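Long-range contact in dipeptidase (Streptococcus thermophilus, PDB 3PEB), which is the N-terminal domain of a probable manganese-dependent dipeptidase of the M24B family, a hydrolase expected to cleave short peptides: residues F13-P27 against D96-N108. Sequence-based numbering, arbitrary orientation. Where two conformers were deposited one is given.
With EDO (1,2-ethanediol), chain E.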
loop_
_atom_site.group_PDB
_atom_site.type_symbol
_atom_site.label_atom_id
_atom_site.label_comp_id
_atom_site.label_asym_id
_atom_site.label_seq_id
_atom_site.Cartn_x
_atom_site.Cartn_y
_atom_site.Cartn_z
ATOM N N PHE A 13 -2.717 14.766 -0.597
ATOM C CA PHE A 13 -2.276 14.647 -1.978
ATOM C C PHE A 13 -3.274 13.849 -2.818
ATOM O O PHE A 13 -3.615 14.268 -3.932
ATOM C CB PHE A 13 -0.900 13.983 -2.032
ATOM C CG PHE A 13 -0.461 13.644 -3.424
ATOM C CD1 PHE A 13 -0.772 12.433 -3.975
ATOM C CD2 PHE A 13 0.217 14.580 -4.204
ATOM C CE1 PHE A 13 -0.359 12.112 -5.295
ATOM C CE2 PHE A 13 0.623 14.280 -5.507
ATOM C CZ PHE A 13 0.319 13.042 -6.051
ATOM N N LEU A 14 -3.753 12.720 -2.279
ATOM C CA LEU A 14 -4.741 11.905 -2.992
ATOM C C LEU A 14 -5.996 12.731 -3.288
ATOM O O LEU A 14 -6.519 12.753 -4.432
ATOM C CB LEU A 14 -5.106 10.644 -2.198
ATOM C CG LEU A 14 -4.014 9.590 -2.016
ATOM C CD1 LEU A 14 -4.484 8.449 -1.059
ATOM C CD2 LEU A 14 -3.661 9.064 -3.442
ATOM N N ASN A 15 -6.465 13.422 -2.255
ATOM C CA ASN A 15 -7.666 14.207 -2.354
ATOM C C ASN A 15 -7.536 15.323 -3.393
ATOM O O ASN A 15 -8.417 15.499 -4.195
ATOM C CB ASN A 15 -8.028 14.760 -0.961
ATOM C CG ASN A 15 -9.253 15.637 -0.987
ATOM O OD1 ASN A 15 -9.128 16.846 -0.977
ATOM N ND2 ASN A 15 -10.430 15.034 -1.086
ATOM N N GLU A 16 -6.431 16.063 -3.369
ATOM C CA GLU A 16 -6.143 17.091 -4.380
ATOM C C GLU A 16 -6.195 16.530 -5.823
ATOM O O GLU A 16 -6.562 17.237 -6.762
ATOM C CB GLU A 16 -4.725 17.616 -4.206
ATOM C CG GLU A 16 -4.455 18.629 -3.147
ATOM C CD GLU A 16 -3.035 19.207 -3.319
ATOM O OE1 GLU A 16 -2.039 18.438 -3.159
ATOM O OE2 GLU A 16 -2.924 20.397 -3.653
ATOM N N ASN A 17 -5.799 15.270 -5.979
ATOM C CA ASN A 17 -5.652 14.633 -7.296
ATOM C C ASN A 17 -6.784 13.662 -7.647
ATOM O O ASN A 17 -6.667 12.886 -8.600
ATOM C CB ASN A 17 -4.275 13.962 -7.369
ATOM C CG ASN A 17 -3.147 14.976 -7.428
ATOM O OD1 ASN A 17 -2.937 15.592 -8.463
ATOM N ND2 ASN A 17 -2.452 15.198 -6.305
ATOM N N LYS A 18 -7.877 13.727 -6.878
ATOM C CA LYS A 18 -9.109 12.949 -7.135
ATOM C C LYS A 18 -8.891 11.442 -7.150
ATOM O O LYS A 18 -9.522 10.684 -7.898
ATOM C CB LYS A 18 -9.790 13.454 -8.401
ATOM C CG LYS A 18 -10.185 14.930 -8.275
ATOM C CD LYS A 18 -11.136 15.370 -9.381
ATOM C CE LYS A 18 -11.056 16.881 -9.635
ATOM N NZ LYS A 18 -10.965 17.705 -8.380
ATOM N N SER A 19 -7.980 11.014 -6.288
ATOM C CA SER A 19 -7.645 9.620 -6.122
ATOM C C SER A 19 -8.091 9.073 -4.794
ATOM O O SER A 19 -7.842 9.675 -3.743
ATOM C CB SER A 19 -6.123 9.438 -6.242
ATOM O OG SER A 19 -5.739 8.113 -5.933
ATOM N N GLY A 20 -8.691 7.882 -4.818
ATOM C CA GLY A 20 -9.179 7.259 -3.598
ATOM C C GLY A 20 -8.169 6.403 -2.849
ATOM O O GLY A 20 -8.452 5.952 -1.737
ATOM N N LEU A 21 -6.989 6.185 -3.425
ATOM C CA LEU A 21 -6.062 5.230 -2.854
ATOM C C LEU A 21 -4.630 5.406 -3.325
ATOM O O LEU A 21 -4.381 5.570 -4.543
ATOM C CB LEU A 21 -6.505 3.802 -3.208
ATOM C CG LEU A 21 -5.584 2.630 -2.765
ATOM C CD1 LEU A 21 -5.527 2.442 -1.242
ATOM C CD2 LEU A 21 -6.062 1.312 -3.423
ATOM N N ALA A 22 -3.692 5.357 -2.374
ATOM C CA ALA A 22 -2.271 5.163 -2.701
ATOM C C ALA A 22 -1.859 3.745 -2.302
ATOM O O ALA A 22 -2.148 3.285 -1.188
ATOM C CB ALA A 22 -1.343 6.194 -1.969
ATOM N N ILE A 23 -1.125 3.086 -3.190
ATOM C CA ILE A 23 -0.548 1.773 -2.898
ATOM C C ILE A 23 0.947 1.969 -2.809
ATOM O O ILE A 23 1.610 2.241 -3.814
ATOM C CB ILE A 23 -0.881 0.712 -3.995
ATOM C CG1 ILE A 23 -2.392 0.566 -4.140
ATOM C CG2 ILE A 23 -0.220 -0.661 -3.632
ATOM C CD1 ILE A 23 -2.840 -0.411 -5.271
ATOM N N VAL A 24 1.471 1.836 -1.594
ATOM C CA VAL A 24 2.870 2.056 -1.295
ATOM C C VAL A 24 3.540 0.692 -1.228
ATOM O O VAL A 24 3.097 -0.186 -0.483
ATOM C CB VAL A 24 3.024 2.846 0.040
ATOM C CG1 VAL A 24 4.509 3.008 0.447
ATOM C CG2 VAL A 24 2.372 4.243 -0.089
ATOM N N SER A 25 4.597 0.522 -2.025
ATOM C CA SER A 25 5.287 -0.738 -2.144
ATOM C C SER A 25 6.750 -0.720 -1.724
ATOM O O SER A 25 7.293 -1.781 -1.392
ATOM C CB SER A 25 5.219 -1.247 -3.595
ATOM O OG SER A 25 5.739 -0.295 -4.486
ATOM N N ASP A 26 7.404 0.438 -1.765
ATOM C CA ASP A 26 8.819 0.526 -1.466
ATOM C C ASP A 26 8.967 0.396 0.037
ATOM O O ASP A 26 8.361 1.180 0.779
ATOM C CB ASP A 26 9.367 1.890 -1.949
ATOM C CG ASP A 26 10.861 1.996 -1.818
ATOM O OD1 ASP A 26 11.468 1.243 -1.023
ATOM O OD2 ASP A 26 11.444 2.802 -2.566
ATOM N N PRO A 27 9.741 -0.612 0.511
ATOM C CA PRO A 27 9.929 -0.753 1.963
ATOM C C PRO A 27 10.478 0.483 2.649
ATOM O O PRO A 27 10.129 0.774 3.810
ATOM C CB PRO A 27 10.929 -1.933 2.079
ATOM C CG PRO A 27 10.651 -2.746 0.820
ATOM C CD PRO A 27 10.448 -1.681 -0.240
ATOM N N ASP A 96 -12.539 -0.945 -6.191
ATOM C CA ASP A 96 -12.955 -0.184 -7.366
ATOM C C ASP A 96 -12.741 1.297 -7.078
ATOM O O ASP A 96 -13.548 1.951 -6.403
ATOM C CB ASP A 96 -14.413 -0.465 -7.723
ATOM C CG ASP A 96 -14.617 -1.873 -8.245
ATOM O OD1 ASP A 96 -14.984 -2.021 -9.432
ATOM O OD2 ASP A 96 -14.396 -2.830 -7.473
ATOM N N ILE A 97 -11.616 1.810 -7.562
ATOM C CA ILE A 97 -11.179 3.169 -7.284
ATOM C C ILE A 97 -10.747 3.728 -8.611
ATOM O O ILE A 97 -9.815 3.206 -9.207
ATOM C CB ILE A 97 -10.009 3.168 -6.298
ATOM C CG1 ILE A 97 -10.420 2.525 -4.970
ATOM C CG2 ILE A 97 -9.467 4.572 -6.041
ATOM C CD1 ILE A 97 -9.407 1.614 -4.485
ATOM N N PRO A 98 -11.410 4.787 -9.090
ATOM C CA PRO A 98 -11.097 5.280 -10.422
ATOM C C PRO A 98 -9.645 5.673 -10.692
ATOM O O PRO A 98 -9.132 5.383 -11.770
ATOM C CB PRO A 98 -12.013 6.484 -10.571
ATOM C CG PRO A 98 -13.194 6.147 -9.743
ATOM C CD PRO A 98 -12.647 5.395 -8.560
ATOM N N ILE A 99 -8.996 6.338 -9.740
ATOM C CA ILE A 99 -7.603 6.726 -9.890
ATOM C C ILE A 99 -6.803 6.243 -8.689
ATOM O O ILE A 99 -7.136 6.564 -7.529
ATOM C CB ILE A 99 -7.444 8.247 -10.039
ATOM C CG1 ILE A 99 -8.268 8.774 -11.222
ATOM C CG2 ILE A 99 -5.970 8.597 -10.177
ATOM C CD1 ILE A 99 -8.333 10.275 -11.332
ATOM N N ILE A 100 -5.764 5.449 -8.957
ATOM C CA ILE A 100 -4.945 4.868 -7.910
ATOM C C ILE A 100 -3.509 5.307 -8.091
ATOM O O ILE A 100 -2.965 5.192 -9.199
ATOM C CB ILE A 100 -5.017 3.335 -7.942
ATOM C CG1 ILE A 100 -6.461 2.874 -7.743
ATOM C CG2 ILE A 100 -4.085 2.700 -6.890
ATOM C CD1 ILE A 100 -6.672 1.395 -7.966
ATOM N N TYR A 101 -2.879 5.791 -7.014
ATOM C CA TYR A 101 -1.476 6.181 -7.077
ATOM C C TYR A 101 -0.588 5.024 -6.605
ATOM O O TYR A 101 -0.896 4.376 -5.628
ATOM C CB TYR A 101 -1.192 7.459 -6.274
ATOM C CG TYR A 101 -1.456 8.696 -7.096
ATOM C CD1 TYR A 101 -2.746 9.196 -7.231
ATOM C CD2 TYR A 101 -0.421 9.329 -7.788
ATOM C CE1 TYR A 101 -2.997 10.306 -8.022
ATOM C CE2 TYR A 101 -0.651 10.433 -8.571
ATOM C CZ TYR A 101 -1.949 10.926 -8.687
ATOM O OH TYR A 101 -2.184 12.010 -9.474
ATOM N N ALA A 102 0.525 4.801 -7.300
ATOM C CA ALA A 102 1.475 3.753 -6.935
ATOM C C ALA A 102 2.887 4.208 -7.274
ATOM O O ALA A 102 3.086 5.168 -8.036
ATOM C CB ALA A 102 1.123 2.412 -7.634
ATOM N N GLU A 103 3.879 3.556 -6.675
ATOM C CA GLU A 103 5.253 4.014 -6.829
ATOM C C GLU A 103 5.889 3.343 -8.051
ATOM O O GLU A 103 6.416 2.243 -7.934
ATOM C CB GLU A 103 6.074 3.698 -5.587
ATOM C CG GLU A 103 5.555 4.363 -4.305
ATOM C CD GLU A 103 6.367 3.962 -3.102
ATOM O OE1 GLU A 103 6.030 2.900 -2.519
ATOM O OE2 GLU A 103 7.357 4.679 -2.763
ATOM N N PHE A 104 5.870 4.033 -9.181
ATOM C CA PHE A 104 6.293 3.436 -10.462
ATOM C C PHE A 104 7.786 3.148 -10.519
ATOM O O PHE A 104 8.194 2.289 -11.290
ATOM C CB PHE A 104 5.928 4.322 -11.644
ATOM C CG PHE A 104 4.443 4.336 -12.009
ATOM C CD1 PHE A 104 3.467 3.719 -11.235
ATOM C CD2 PHE A 104 4.043 5.008 -13.165
ATOM C CE1 PHE A 104 2.124 3.776 -11.618
ATOM C CE2 PHE A 104 2.722 5.070 -13.535
ATOM C CZ PHE A 104 1.758 4.479 -12.754
ATOM N N ASP A 105 8.606 3.861 -9.740
ATOM C CA ASP A 105 10.032 3.577 -9.718
ATOM C C ASP A 105 10.333 2.317 -8.904
ATOM O O ASP A 105 11.392 1.722 -9.069
ATOM C CB ASP A 105 10.856 4.767 -9.169
ATOM C CG ASP A 105 11.057 5.895 -10.176
ATOM O OD1 ASP A 105 10.416 5.950 -11.256
ATOM O OD2 ASP A 105 11.885 6.781 -9.859
ATOM N N ASN A 106 9.412 1.871 -8.061
ATOM C CA ASN A 106 9.643 0.732 -7.194
ATOM C C ASN A 106 8.977 -0.553 -7.697
ATOM O O ASN A 106 9.584 -1.614 -7.654
ATOM C CB ASN A 106 9.158 0.992 -5.756
ATOM C CG ASN A 106 9.285 -0.242 -4.863
ATOM O OD1 ASN A 106 8.300 -0.918 -4.566
ATOM N ND2 ASN A 106 10.534 -0.569 -4.475
ATOM N N LEU A 107 7.722 -0.461 -8.107
ATOM C CA LEU A 107 6.966 -1.616 -8.572
ATOM C C LEU A 107 7.569 -2.193 -9.828
ATOM O O LEU A 107 7.839 -1.470 -10.776
ATOM C CB LEU A 107 5.537 -1.264 -8.947
ATOM C CG LEU A 107 4.474 -1.085 -7.932
ATOM C CD1 LEU A 107 3.181 -0.704 -8.708
ATOM C CD2 LEU A 107 4.280 -2.316 -6.988
ATOM N N ASN A 108 7.804 -3.487 -9.828
ATOM C CA ASN A 108 8.126 -4.173 -11.067
ATOM C C ASN A 108 6.863 -4.488 -11.843
ATOM O O ASN A 108 5.773 -4.327 -11.326
ATOM C CB ASN A 108 9.074 -5.350 -10.851
ATOM C CG ASN A 108 8.447 -6.492 -10.069
ATOM O OD1 ASN A 108 7.256 -6.505 -9.842
ATOM N ND2 ASN A 108 9.284 -7.426 -9.621
HETATM C C1 EDO E . 12.115 -2.224 -9.558
HETATM O O1 EDO E . 12.302 -2.012 -8.156
HETATM C C2 EDO E . 12.115 -3.710 -9.887
HETATM O O2 EDO E . 13.442 -4.176 -10.149
HETATM O O HOH W 1 -4.813 12.404 -10.579
HETATM O O HOH W 2 -10.304 7.820 -7.554
HETATM O O HOH W 3 3.450 1.100 -5.400
#
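Y101 reaches from strand 96-102 under helix 6-16. Its CB lies 4.1 Å from CD2 of L14; CD1, at the ring edge, meets OG of S19 at 3.4 Å, and CE1 meets CB of both S19 and N17. CG, CD2, CE2 and CZ all lie within 4.0 Å of F13 CE1. F13 points its edge at one ring face, CE1 above the centre, in a T-shaped stack with planes 79° apart. With CG anti to the backbone N (chi1 172°), the F13 ring is swung over Y101. At the tip, OH touches CB of N17 at 3.6 Å and shares a water with N17 O. Beneath the ring the strands run parallel: Y101 N donates to L21 O and I23 N to Y101 O (2.8 Å), both bonds nearly straight. S19 OG donates to I99 O from above the carbonyl plane. Farther along, E103 OE1 accepts both S25 N (2.8 Å) and D26 N (2.9 Å), while OE2 bonds T29. S25 OG donates to N106 OD1 at 2.6 Å, and the N106 amide stacks on the D26 carboxylate, whose OD1 caps V28 N. This pairing joins 21-24 to 96-102, next to edge strand 122-125, in the mixed sheet of the creatinase/prolidase N-terminal domain, the end of helix 6-16 packing on Y101.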